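PDB 5AWO: isomaltodextranase from Arthrobacter globiformis, which hydrolyses (1->6)-alpha-D-glucosidic linkages in polysaccharides such as dextran, removing successive isomaltose units from the non-reducing chain ends. Local coordinates for residues F70-Y75 and Y359-L365; R89-N93 and S139-L143; N411-T417 and A454-A459; G486-N490 and F501-L505; A519-P523 and T581-G585. All blocks are in the same frame, centred on the assembly; numbering follows the deposited sequence. Where two conformers were deposited one is given.

Contact 1: F70-Y75 and Y359-L365; sequences FADFGY and YTNKEVL
The ring of F73 lies against T360 where two parts of the TIM barrel meet: the turn carrying helix 56-68 into barrel strand 77-79, and the residues leading into helix 362-370. F73 can be followed outward atom by atom. Its CB lies 4.1 Å from CD1 of L365. CG and CD2 then pass beneath the T360 methyl, each 3.6 Å from T360 CG2. Farther out, T360 CB stands over the middle of the ring, 3.7 Å from the F73 centroid and only 7° off the ring normal, a CH-pi contact. T360 presents its carbons this way because chi1 of 62° sets CG2 beside the backbone N, while OG1 turns to the carbonyl of A356. At the ring's far edge, F73 CE1 is 3.7 Å from K362 NZ, which lies near the ring plane, so the amine meets the edge and not the pi cloud. Cutting F73 back to an alanine would probably open a gap under T360 and leave the end of K362 freer to move. Deeper down, Y75 OH donates to Y359 O at 2.7 Å, in the carbonyl plane and on a lone pair, with L365 CD2 packed beside the same hydroxyl; the phenol of Y359 leads off to D347. The turn holding both aromatics is pinned by F70 O, which accepts from F73 N and Y75 N on opposite faces of its plane. On the other side N361 is the N-cap of the helix, its OD1 accepting from V364 N at 3.2 Å with an N-H...O angle of 165°.

Contact 2: R89-N93 and S139-L143; sequences RTTGN and SKTVL
K140 reaches across to T90 and T91 with its amine, tying together two excursions on the TIM barrel, one following barrel strand 77-79 and the other following 120-124. NZ donates to T90 OG1 at 2.9 Å and to T91 O at 3.0 Å, the latter approached from well above the carbonyl plane; a weak bond to T90 O adds to the grip. The chain is extended until chi4 (-84°), whose bend turns NZ down onto this group of oxygens. Next along, T141 N donates to G92 O at 3.2 Å, nearly along the C=O axis, and the amide of N93 continues the seam: its ND2 gives a straight bond to T141 O (3.0 Å, 168°), with the acceptor in the amide plane. L143 CD1 packs 3.6 Å from N93 OD1. Behind this first shell, T91 OG1 accepts from N93 N, an ST turn that fixes the backbone from which G92 and N93 reach over, and A134 of helix 132-135 touches both T90 and K140. Waters complete the surface seam. One accepts from T90 N and K140 NZ, another joins G92 O, S139 O and T141 OG1, and a third donates to N93 O at 2.8 Å while accepting from L143 N.

Contact 3: N411-T417 and A454-A459; sequences NRSDTET and ALAPHA
N411 and A459 are joined by a backbone bond, N411 N to A459 O at 3.0 Å, just where residues 456-459 fold into a type II beta turn closed by A459 N and A456 O; a weak bond from H458 N to N411 O flanks it. The side chain of N411 runs inward, CG anti to its own N (chi1 179°), and its amide ND2 serves both segments. It donates to L455 O at 2.9 Å from above that carbonyl's plane, and to E416 O at 2.8 Å, in the plane of the E416 carbonyl. N411 OD1 accepts from S413 N, an Asx turn. These loops cap one end of the C-terminal beta-sandwich of this family 27 hydrolase, where strand 405-410 turns toward 418-423 and strand 450-455 toward 460-466. P457 fills the curl of 413-417, its CG 3.4 Å from T415 O. H458 NE2 points at D414 OD1 (2.8 Å, 175°), meeting the anti lone pair with the carboxylate plane 88° from the ring; D414 has a second conformer, so this bond may be only partly occupied. The opposite nitrogen, ND1, bonds to E328 of helix 326-339, and the imidazole stacks on W275, joining the sandwich to the barrel.

Contact 4: G486-N490 and F501-L505; sequences GAGFN and FVDGL
Backbone bonds between N490 and F501 and between G488 and D503 build an antiparallel hairpin in the carbohydrate-binding module, which belongs to family CBM35. Both are hydrogen-bonded pairs with reciprocal N-H...O bonds, the straightest being N490 N to F501 O (2.9 Å, 168°). Between them F489 and V502 form the non-hydrogen-bonded pair. Farther along, G504 has positive phi, and a CB there would run into G486 O, so the strands' close approach here rests on its missing side chain.

Among polar side chains, N490 ND2 donates to D503 OD2 at 2.8 Å. The acceptor lies near the N490 amide plane, but ND2 comes from above the carboxylate, and the two planes stand 87° apart. D503 OD1 has two waters close by, at 2.9 and 2.7 Å, which also lie near G486 O and F489 O respectively.

On the face with N490 and D503, N490 O sits 3.5 Å above the plane of the F501 ring, over its centre. The ring comes under it because chi1 of 52° places CG between the backbone N and carbonyl carbon. Exchanging F501 for a serine would probably strip the cover from N490 O and CB and leave W573 without its edge-to-face partner. Apolar side chains meet where A487 CB touches V502 CG1 (3.9 Å) and, nearby, L505 CD2.

Strand 501-505 bonds on its other side to strand 601-609, through V502 with L603 and L505 with I601; W483 of strand 482-484 packs on F489 and V502, and F489 also meets Y378 at the end of strand 375-378.

Contact 5: A519-P523 and T581-G585; sequences AVQVP and TLDAG
G585 and V522 bury the most surface here, with L582 next, and each of the three plays a different part. G585 and V522 form an antiparallel hydrogen-bonded pair. V522 N donates to G585 O at 3.0 Å with an angle of 159°; the return bond from G585 N to V522 O is modelled at 2.4 Å, too short to be trusted in detail. G585 has positive phi, and at its backbone angles a CB would press on the preceding carbonyl; the Q521 amide occupies the side where that CB would lie, Q521 NE2 being 3.2 Å from G585 CA. The Q521 chain folds back over the glycine because it bends at chi2 (88°). The setting is the beta-sandwich of the carbohydrate-binding module, at the end where two connections pass between sheets: strand 515-522 leads to 526-535, and strand 574-582 to 585-592. Strands 515-522 and 585-592 pair in one sheet, 526-535 and 574-582 in the other. V522 and L582 therefore meet from different sheets, crossing at about a right angle. L582 CD1 touches V522 CG1 at 3.9 Å and V520 CG2 at 4.1 Å, while Y528 of strand 526-535 packs against both V522 and L582. The modelled approach of the other V522 methyl to D583 O is a clash and carries no weight. At the exposed rim, A584 CB rests 3.2 Å from P523 O.

From the N terminus, contact 1 opens first, at residues 70-75, and closes only at 359-365, tying an early barrel connection to the helix after strand 343-345 and so spanning most of the barrel. Contact 2 opens and closes within that span, a short loop stitched at the periphery, its centre about 40 Å from that of contact 1. The other three follow in series, none crossing another. Contact 3 joins loops of the C-terminal sandwich. Contact 4 closes a hairpin in the binding module, and contact 5 a longer loop bridging that module's two sheets; their centres lie about 25 Å apart.

Contact 1: F70-Y75 and Y359-L365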
# COMPACT_ATOMS: atom_id res chain seq x y z
N PHE A 70 19.67 -10.70 -6.88
CA PHE A 70 18.53 -10.28 -6.07
C PHE A 70 17.29 -11.16 -6.05
O PHE A 70 16.52 -11.10 -5.11
CB PHE A 70 18.14 -8.86 -6.46
CG PHE A 70 19.25 -7.89 -6.25
CD1 PHE A 70 19.42 -7.30 -5.01
CD2 PHE A 70 20.19 -7.66 -7.23
CE1 PHE A 70 20.46 -6.43 -4.78
CE2 PHE A 70 21.26 -6.81 -7.00
CZ PHE A 70 21.37 -6.16 -5.76
N ALA A 71 17.09 -11.97 -7.08
CA ALA A 71 15.94 -12.87 -7.08
C ALA A 71 15.95 -13.81 -5.89
O ALA A 71 14.91 -14.11 -5.34
CB ALA A 71 15.88 -13.66 -8.39
N ASP A 72 17.15 -14.20 -5.45
CA ASP A 72 17.25 -15.09 -4.29
C ASP A 72 16.86 -14.41 -2.97
O ASP A 72 16.55 -15.09 -2.00
CB ASP A 72 18.66 -15.69 -4.17
CG ASP A 72 18.98 -16.61 -5.33
OD1 ASP A 72 18.11 -17.43 -5.68
OD2 ASP A 72 20.08 -16.47 -5.91
N PHE A 73 16.82 -13.07 -2.97
CA PHE A 73 16.34 -12.28 -1.84
C PHE A 73 14.91 -11.81 -2.03
O PHE A 73 14.42 -10.98 -1.30
CB PHE A 73 17.26 -11.09 -1.63
CG PHE A 73 18.62 -11.49 -1.15
CD1 PHE A 73 18.84 -11.69 0.19
CD2 PHE A 73 19.66 -11.70 -2.04
CE1 PHE A 73 20.08 -12.11 0.64
CE2 PHE A 73 20.90 -12.10 -1.59
CZ PHE A 73 21.10 -12.30 -0.25
N GLY A 74 14.21 -12.40 -2.99
CA GLY A 74 12.79 -12.16 -3.17
C GLY A 74 12.46 -11.10 -4.19
O GLY A 74 11.28 -10.88 -4.47
N TYR A 75 13.46 -10.44 -4.78
CA TYR A 75 13.19 -9.41 -5.79
C TYR A 75 13.03 -10.16 -7.11
O TYR A 75 13.93 -10.16 -7.94
CB TYR A 75 14.31 -8.37 -5.87
CG TYR A 75 14.52 -7.60 -4.58
CD1 TYR A 75 15.37 -8.07 -3.60
CD2 TYR A 75 13.90 -6.37 -4.37
CE1 TYR A 75 15.59 -7.36 -2.44
CE2 TYR A 75 14.10 -5.66 -3.19
CZ TYR A 75 14.96 -6.14 -2.26
OH TYR A 75 15.16 -5.41 -1.12
N TYR A 359 19.78 -3.71 0.02
CA TYR A 359 18.53 -4.37 -0.34
C TYR A 359 18.44 -5.80 0.22
O TYR A 359 17.36 -6.41 0.19
CB TYR A 359 18.43 -4.42 -1.85
CG TYR A 359 18.40 -3.06 -2.49
CD1 TYR A 359 17.47 -2.09 -2.07
CD2 TYR A 359 19.28 -2.70 -3.49
CE1 TYR A 359 17.40 -0.85 -2.67
CE2 TYR A 359 19.21 -1.46 -4.10
CZ TYR A 359 18.28 -0.53 -3.67
OH TYR A 359 18.21 0.71 -4.29
N THR A 360 19.55 -6.33 0.73
CA THR A 360 19.66 -7.76 1.01
C THR A 360 19.97 -8.08 2.48
O THR A 360 20.50 -9.16 2.79
CB THR A 360 20.69 -8.41 0.08
OG1 THR A 360 21.98 -7.82 0.30
CG2 THR A 360 20.26 -8.26 -1.37
N ASN A 361 19.64 -7.18 3.40
CA ASN A 361 19.72 -7.50 4.83
C ASN A 361 18.52 -8.39 5.18
O ASN A 361 17.37 -7.97 5.15
CB ASN A 361 19.71 -6.20 5.65
CG ASN A 361 19.72 -6.42 7.15
OD1 ASN A 361 19.18 -7.39 7.67
ND2 ASN A 361 20.27 -5.48 7.86
N LYS A 362 18.81 -9.65 5.47
CA LYS A 362 17.76 -10.65 5.68
C LYS A 362 16.84 -10.28 6.82
O LYS A 362 15.63 -10.57 6.75
CB LYS A 362 18.38 -12.05 5.87
CG LYS A 362 18.99 -12.62 4.59
CD LYS A 362 20.02 -13.72 4.89
CE LYS A 362 20.89 -14.09 3.68
NZ LYS A 362 22.14 -13.29 3.45
N GLU A 363 17.35 -9.66 7.88
CA GLU A 363 16.52 -9.32 9.02
C GLU A 363 15.56 -8.17 8.72
O GLU A 363 14.43 -8.15 9.17
CB GLU A 363 17.36 -9.00 10.26
CG GLU A 363 18.29 -10.12 10.65
CD GLU A 363 18.67 -10.03 12.11
OE1 GLU A 363 17.78 -10.17 12.97
OE2 GLU A 363 19.86 -9.79 12.41
N VAL A 364 16.04 -7.18 7.96
CA VAL A 364 15.19 -6.08 7.51
C VAL A 364 14.15 -6.62 6.54
O VAL A 364 12.96 -6.32 6.67
CB VAL A 364 16.05 -4.94 6.92
CG1 VAL A 364 15.18 -3.89 6.26
CG2 VAL A 364 16.92 -4.30 8.00
N LEU A 365 14.58 -7.47 5.61
CA LEU A 365 13.63 -8.09 4.68
C LEU A 365 12.58 -8.91 5.43
O LEU A 365 11.41 -8.97 5.00
CB LEU A 365 14.31 -8.95 3.63
CG LEU A 365 15.14 -8.17 2.59
CD1 LEU A 365 15.94 -9.13 1.73
CD2 LEU A 365 14.26 -7.26 1.75

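Contact 2: R89-N93 and S139-L143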
# COMPACT_ATOMS: atom_id res chain seq x y z
N ARG A 89 3.01 -1.68 -31.87
CA ARG A 89 2.51 -2.96 -32.40
C ARG A 89 1.47 -3.52 -31.44
O ARG A 89 1.71 -3.53 -30.22
CB ARG A 89 3.64 -3.95 -32.56
CG ARG A 89 4.69 -3.54 -33.60
CD ARG A 89 5.85 -4.50 -33.72
NE ARG A 89 6.65 -4.59 -32.49
CZ ARG A 89 7.84 -5.17 -32.38
NH1 ARG A 89 8.43 -5.70 -33.45
NH2 ARG A 89 8.47 -5.19 -31.20
N THR A 90 0.33 -3.98 -31.97
CA THR A 90 -0.70 -4.55 -31.12
C THR A 90 -1.28 -5.84 -31.70
O THR A 90 -1.10 -6.15 -32.89
CB THR A 90 -1.85 -3.56 -30.89
OG1 THR A 90 -2.45 -3.20 -32.14
CG2 THR A 90 -1.37 -2.31 -30.15
N THR A 91 -1.95 -6.59 -30.84
CA THR A 91 -2.73 -7.74 -31.28
C THR A 91 -3.89 -7.26 -32.14
O THR A 91 -4.17 -6.06 -32.30
CB THR A 91 -3.33 -8.51 -30.08
OG1 THR A 91 -4.31 -7.68 -29.42
CG2 THR A 91 -2.26 -8.92 -29.07
N GLY A 92 -4.63 -8.24 -32.65
CA GLY A 92 -5.84 -7.94 -33.40
C GLY A 92 -6.90 -7.21 -32.59
O GLY A 92 -7.83 -6.68 -33.16
N ASN A 93 -6.72 -7.14 -31.27
CA ASN A 93 -7.66 -6.44 -30.40
C ASN A 93 -7.06 -5.17 -29.76
O ASN A 93 -7.63 -4.62 -28.84
CB ASN A 93 -8.18 -7.36 -29.31
CG ASN A 93 -8.66 -8.70 -29.87
OD1 ASN A 93 -8.10 -9.74 -29.56
ND2 ASN A 93 -9.72 -8.66 -30.67
N SER A 139 -8.88 -2.92 -39.20
CA SER A 139 -9.03 -4.37 -38.99
C SER A 139 -9.08 -4.75 -37.50
O SER A 139 -9.52 -5.85 -37.16
CB SER A 139 -7.92 -5.14 -39.72
OG SER A 139 -6.67 -5.18 -39.01
N LYS A 140 -8.61 -3.86 -36.63
CA LYS A 140 -8.56 -4.18 -35.22
C LYS A 140 -9.89 -3.89 -34.56
O LYS A 140 -10.47 -2.83 -34.74
CB LYS A 140 -7.43 -3.43 -34.55
CG LYS A 140 -6.08 -3.75 -35.18
CD LYS A 140 -4.95 -3.11 -34.43
CE LYS A 140 -3.58 -3.37 -35.05
NZ LYS A 140 -2.99 -4.64 -34.61
N THR A 141 -10.35 -4.84 -33.76
CA THR A 141 -11.65 -4.77 -33.12
C THR A 141 -11.54 -5.20 -31.67
O THR A 141 -10.60 -5.90 -31.28
CB THR A 141 -12.70 -5.65 -33.83
OG1 THR A 141 -12.21 -6.99 -33.91
CG2 THR A 141 -12.95 -5.16 -35.22
N VAL A 142 -12.51 -4.79 -30.88
CA VAL A 142 -12.50 -5.07 -29.44
C VAL A 142 -12.66 -6.57 -29.19
O VAL A 142 -13.49 -7.23 -29.84
CB VAL A 142 -13.60 -4.25 -28.73
CG1 VAL A 142 -13.78 -4.69 -27.27
CG2 VAL A 142 -13.29 -2.77 -28.81
N LEU A 143 -11.89 -7.11 -28.25
CA LEU A 143 -11.99 -8.50 -27.82
C LEU A 143 -13.44 -8.84 -27.45
O LEU A 143 -14.04 -8.18 -26.62
CB LEU A 143 -11.12 -8.71 -26.58
CG LEU A 143 -11.06 -10.16 -26.13
CD1 LEU A 143 -10.38 -11.07 -27.13
CD2 LEU A 143 -10.37 -10.25 -24.77
O HOH W 1 -0.10 -3.93 -34.84
O HOH W 2 -9.72 -7.88 -35.07
O HOH W 3 -9.89 -5.19 -27.21

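Contact 3: N411-T417 and A454-A459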
# COMPACT_ATOMS: atom_id res chain seq x y z
N ASN A 411 16.22 10.42 11.69
CA ASN A 411 16.65 11.81 11.90
C ASN A 411 16.78 12.55 10.60
O ASN A 411 17.78 12.42 9.89
CB ASN A 411 17.95 11.89 12.69
CG ASN A 411 18.41 13.32 12.88
OD1 ASN A 411 17.63 14.27 12.69
ND2 ASN A 411 19.65 13.50 13.28
N ARG A 412 15.76 13.37 10.31
CA ARG A 412 15.71 14.15 9.07
C ARG A 412 16.44 15.49 9.16
O ARG A 412 16.49 16.24 8.16
CB ARG A 412 14.26 14.32 8.65
CG ARG A 412 13.53 13.02 8.35
CD ARG A 412 12.05 13.21 8.10
NE ARG A 412 11.83 13.99 6.88
CZ ARG A 412 10.80 14.78 6.65
NH1 ARG A 412 9.80 14.88 7.52
NH2 ARG A 412 10.80 15.49 5.54
N SER A 413 17.05 15.83 10.30
CA SER A 413 17.87 17.03 10.35
C SER A 413 19.06 16.88 9.39
O SER A 413 19.65 15.79 9.27
CB SER A 413 18.43 17.24 11.75
OG SER A 413 19.31 18.37 11.77
N ASP A 414 19.44 17.97 8.72
CA ASP A 414 20.63 17.94 7.88
C ASP A 414 21.93 18.16 8.68
O ASP A 414 23.01 17.89 8.19
CB ASP A 414 20.47 18.94 6.74
CG ASP A 414 19.10 18.83 6.08
OD1 ASP A 414 18.72 17.72 5.64
OD2 ASP A 414 18.37 19.84 6.02
N THR A 415 21.81 18.61 9.92
CA THR A 415 23.02 19.03 10.65
C THR A 415 23.17 18.47 12.07
O THR A 415 24.29 18.16 12.53
CB THR A 415 23.02 20.55 10.71
OG1 THR A 415 22.96 21.04 9.37
CG2 THR A 415 24.29 21.11 11.36
N GLU A 416 22.06 18.30 12.77
CA GLU A 416 22.13 17.96 14.17
C GLU A 416 21.98 16.48 14.40
O GLU A 416 21.26 15.81 13.68
CB GLU A 416 21.02 18.65 14.95
CG GLU A 416 21.01 20.16 14.82
CD GLU A 416 22.31 20.81 15.22
OE1 GLU A 416 22.94 20.40 16.22
OE2 GLU A 416 22.71 21.77 14.53
N THR A 417 22.66 15.98 15.43
CA THR A 417 22.41 14.65 15.96
C THR A 417 21.23 14.73 16.91
O THR A 417 21.14 15.66 17.72
CB THR A 417 23.70 14.13 16.64
OG1 THR A 417 24.70 13.98 15.62
CG2 THR A 417 23.47 12.82 17.34
N ALA A 454 20.52 7.65 19.22
CA ALA A 454 21.07 8.97 19.01
C ALA A 454 21.59 8.97 17.59
O ALA A 454 22.61 8.38 17.27
CB ALA A 454 22.21 9.25 19.99
N LEU A 455 20.82 9.60 16.70
CA LEU A 455 21.02 9.45 15.29
C LEU A 455 21.73 10.62 14.65
O LEU A 455 21.32 11.77 14.84
CB LEU A 455 19.66 9.32 14.62
CG LEU A 455 18.85 8.07 14.98
CD1 LEU A 455 17.41 8.17 14.52
CD2 LEU A 455 19.51 6.85 14.39
N ALA A 456 22.75 10.32 13.88
CA ALA A 456 23.41 11.29 13.06
C ALA A 456 22.44 11.87 12.02
O ALA A 456 21.42 11.25 11.72
CB ALA A 456 24.61 10.63 12.38
N PRO A 457 22.75 13.05 11.49
CA PRO A 457 21.91 13.61 10.44
C PRO A 457 21.68 12.62 9.30
O PRO A 457 22.62 12.03 8.78
CB PRO A 457 22.71 14.82 9.95
CG PRO A 457 23.64 15.15 11.05
CD PRO A 457 23.90 13.92 11.85
N HIS A 458 20.41 12.45 8.94
CA HIS A 458 19.93 11.56 7.87
C HIS A 458 20.04 10.08 8.23
O HIS A 458 19.73 9.24 7.37
CB HIS A 458 20.66 11.80 6.54
CG HIS A 458 20.45 13.17 5.98
ND1 HIS A 458 20.94 13.53 4.74
CD2 HIS A 458 19.82 14.26 6.47
CE1 HIS A 458 20.61 14.77 4.49
NE2 HIS A 458 19.92 15.24 5.51
N ALA A 459 20.46 9.73 9.45
CA ALA A 459 20.58 8.32 9.83
C ALA A 459 19.29 7.81 10.45
O ALA A 459 18.43 8.60 10.85
CB ALA A 459 21.71 8.16 10.84

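Contact 4: G486-N490 and F501-L505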
# COMPACT_ATOMS: atom_id res chain seq x y z
N GLY A 486 -14.23 5.18 8.20
CA GLY A 486 -14.39 6.33 9.08
C GLY A 486 -13.80 6.11 10.46
O GLY A 486 -13.66 7.08 11.21
N ALA A 487 -13.45 4.88 10.82
CA ALA A 487 -12.69 4.67 12.05
C ALA A 487 -11.38 5.44 11.99
O ALA A 487 -10.78 5.56 10.91
CB ALA A 487 -12.39 3.21 12.28
N GLY A 488 -10.93 5.94 13.14
CA GLY A 488 -9.67 6.69 13.16
C GLY A 488 -9.12 6.90 14.53
O GLY A 488 -9.68 6.44 15.52
N PHE A 489 -7.98 7.59 14.59
CA PHE A 489 -7.28 7.80 15.84
C PHE A 489 -7.87 8.91 16.70
O PHE A 489 -8.18 9.98 16.21
CB PHE A 489 -5.84 8.20 15.53
CG PHE A 489 -5.02 8.53 16.74
CD1 PHE A 489 -4.41 7.50 17.44
CD2 PHE A 489 -4.86 9.83 17.19
CE1 PHE A 489 -3.65 7.78 18.58
CE2 PHE A 489 -4.11 10.11 18.33
CZ PHE A 489 -3.49 9.07 19.00
N ASN A 490 -7.94 8.68 18.01
CA ASN A 490 -8.12 9.82 18.88
C ASN A 490 -7.45 9.58 20.23
O ASN A 490 -6.93 8.50 20.47
CB ASN A 490 -9.62 10.16 19.05
CG ASN A 490 -9.87 11.65 19.10
OD1 ASN A 490 -9.09 12.40 19.65
ND2 ASN A 490 -10.98 12.09 18.49
N PHE A 501 -6.44 5.68 20.98
CA PHE A 501 -7.40 4.64 20.73
C PHE A 501 -8.07 4.89 19.39
O PHE A 501 -7.77 5.88 18.72
CB PHE A 501 -8.46 4.59 21.86
CG PHE A 501 -9.10 5.91 22.16
CD1 PHE A 501 -10.23 6.35 21.46
CD2 PHE A 501 -8.56 6.73 23.12
CE1 PHE A 501 -10.81 7.57 21.76
CE2 PHE A 501 -9.12 7.95 23.42
CZ PHE A 501 -10.26 8.39 22.73
N VAL A 502 -9.00 4.01 19.01
CA VAL A 502 -9.76 4.23 17.80
C VAL A 502 -11.17 4.69 18.11
O VAL A 502 -11.84 4.05 18.93
CB VAL A 502 -9.78 2.95 16.94
CG1 VAL A 502 -10.81 3.05 15.82
CG2 VAL A 502 -8.39 2.72 16.37
N ASP A 503 -11.59 5.79 17.51
CA ASP A 503 -12.98 6.25 17.59
C ASP A 503 -13.62 6.22 16.21
O ASP A 503 -13.09 5.57 15.28
CB ASP A 503 -13.07 7.62 18.28
CG ASP A 503 -12.57 8.77 17.44
OD1 ASP A 503 -12.03 8.49 16.34
OD2 ASP A 503 -12.72 9.93 17.88
N GLY A 504 -14.79 6.85 16.09
CA GLY A 504 -15.56 6.80 14.87
C GLY A 504 -16.27 5.48 14.67
O GLY A 504 -16.73 5.19 13.56
N LEU A 505 -16.37 4.66 15.72
CA LEU A 505 -17.03 3.37 15.62
C LEU A 505 -18.48 3.58 16.07
O LEU A 505 -18.83 3.31 17.21
CB LEU A 505 -16.30 2.31 16.45
CG LEU A 505 -14.89 1.95 15.95
CD1 LEU A 505 -14.13 1.18 17.02
CD2 LEU A 505 -14.96 1.15 14.66
O HOH W 4 -12.91 8.69 13.58
O HOH W 5 -10.69 10.53 15.15

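Contact 5: A519-P523 and T581-G585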
# COMPACT_ATOMS: atom_id res chain seq x y z
N ALA A 519 -4.29 -8.34 12.07
CA ALA A 519 -3.77 -9.60 11.60
C ALA A 519 -3.23 -10.37 12.78
O ALA A 519 -2.46 -9.85 13.55
CB ALA A 519 -2.66 -9.37 10.59
N VAL A 520 -3.64 -11.63 12.89
CA VAL A 520 -3.23 -12.45 14.03
C VAL A 520 -2.76 -13.80 13.50
O VAL A 520 -3.34 -14.36 12.58
CB VAL A 520 -4.38 -12.63 15.06
CG1 VAL A 520 -4.98 -11.30 15.47
CG2 VAL A 520 -5.45 -13.54 14.54
N GLN A 521 -1.68 -14.31 14.10
CA GLN A 521 -1.11 -15.60 13.72
C GLN A 521 -1.27 -16.55 14.93
O GLN A 521 -0.92 -16.18 16.05
CB GLN A 521 0.36 -15.44 13.35
CG GLN A 521 0.98 -16.60 12.57
CD GLN A 521 0.81 -16.51 11.06
OE1 GLN A 521 0.31 -15.52 10.54
NE2 GLN A 521 1.21 -17.56 10.35
N VAL A 522 -1.86 -17.72 14.68
CA VAL A 522 -2.01 -18.78 15.72
C VAL A 522 -1.55 -20.14 15.17
O VAL A 522 -1.49 -20.34 13.97
CB VAL A 522 -3.47 -18.92 16.25
CG1 VAL A 522 -3.86 -17.71 17.08
CG2 VAL A 522 -4.44 -19.13 15.11
N PRO A 523 -1.23 -21.10 16.07
CA PRO A 523 -0.66 -22.40 15.66
C PRO A 523 -1.56 -23.51 15.07
O PRO A 523 -1.02 -24.37 14.38
CB PRO A 523 0.03 -22.90 16.94
CG PRO A 523 -0.63 -22.17 18.05
CD PRO A 523 -1.05 -20.84 17.51
N THR A 581 -13.17 -18.33 16.91
CA THR A 581 -12.56 -19.47 16.25
C THR A 581 -11.52 -18.93 15.27
O THR A 581 -11.90 -18.32 14.27
CB THR A 581 -13.60 -20.42 15.59
OG1 THR A 581 -14.45 -19.74 14.65
CG2 THR A 581 -14.48 -21.04 16.67
N LEU A 582 -10.23 -19.12 15.61
CA LEU A 582 -9.08 -18.77 14.73
C LEU A 582 -8.42 -20.03 14.19
O LEU A 582 -8.37 -21.07 14.87
CB LEU A 582 -8.03 -17.93 15.48
CG LEU A 582 -8.50 -16.69 16.22
CD1 LEU A 582 -7.39 -16.13 17.08
CD2 LEU A 582 -9.04 -15.65 15.26
N ASP A 583 -7.92 -19.97 12.95
CA ASP A 583 -7.28 -21.11 12.31
C ASP A 583 -5.77 -20.96 12.47
O ASP A 583 -5.29 -19.89 12.83
CB ASP A 583 -7.69 -21.24 10.83
CG ASP A 583 -9.09 -21.88 10.63
OD1 ASP A 583 -9.65 -22.39 11.61
OD2 ASP A 583 -9.64 -21.91 9.48
N ALA A 584 -5.02 -22.05 12.27
CA ALA A 584 -3.57 -22.02 12.35
C ALA A 584 -3.07 -21.01 11.32
O ALA A 584 -3.53 -21.01 10.20
CB ALA A 584 -2.97 -23.38 12.02
N GLY A 585 -2.12 -20.19 11.71
CA GLY A 585 -1.49 -19.26 10.80
C GLY A 585 -2.28 -17.97 10.80
O GLY A 585 -2.75 -17.55 11.84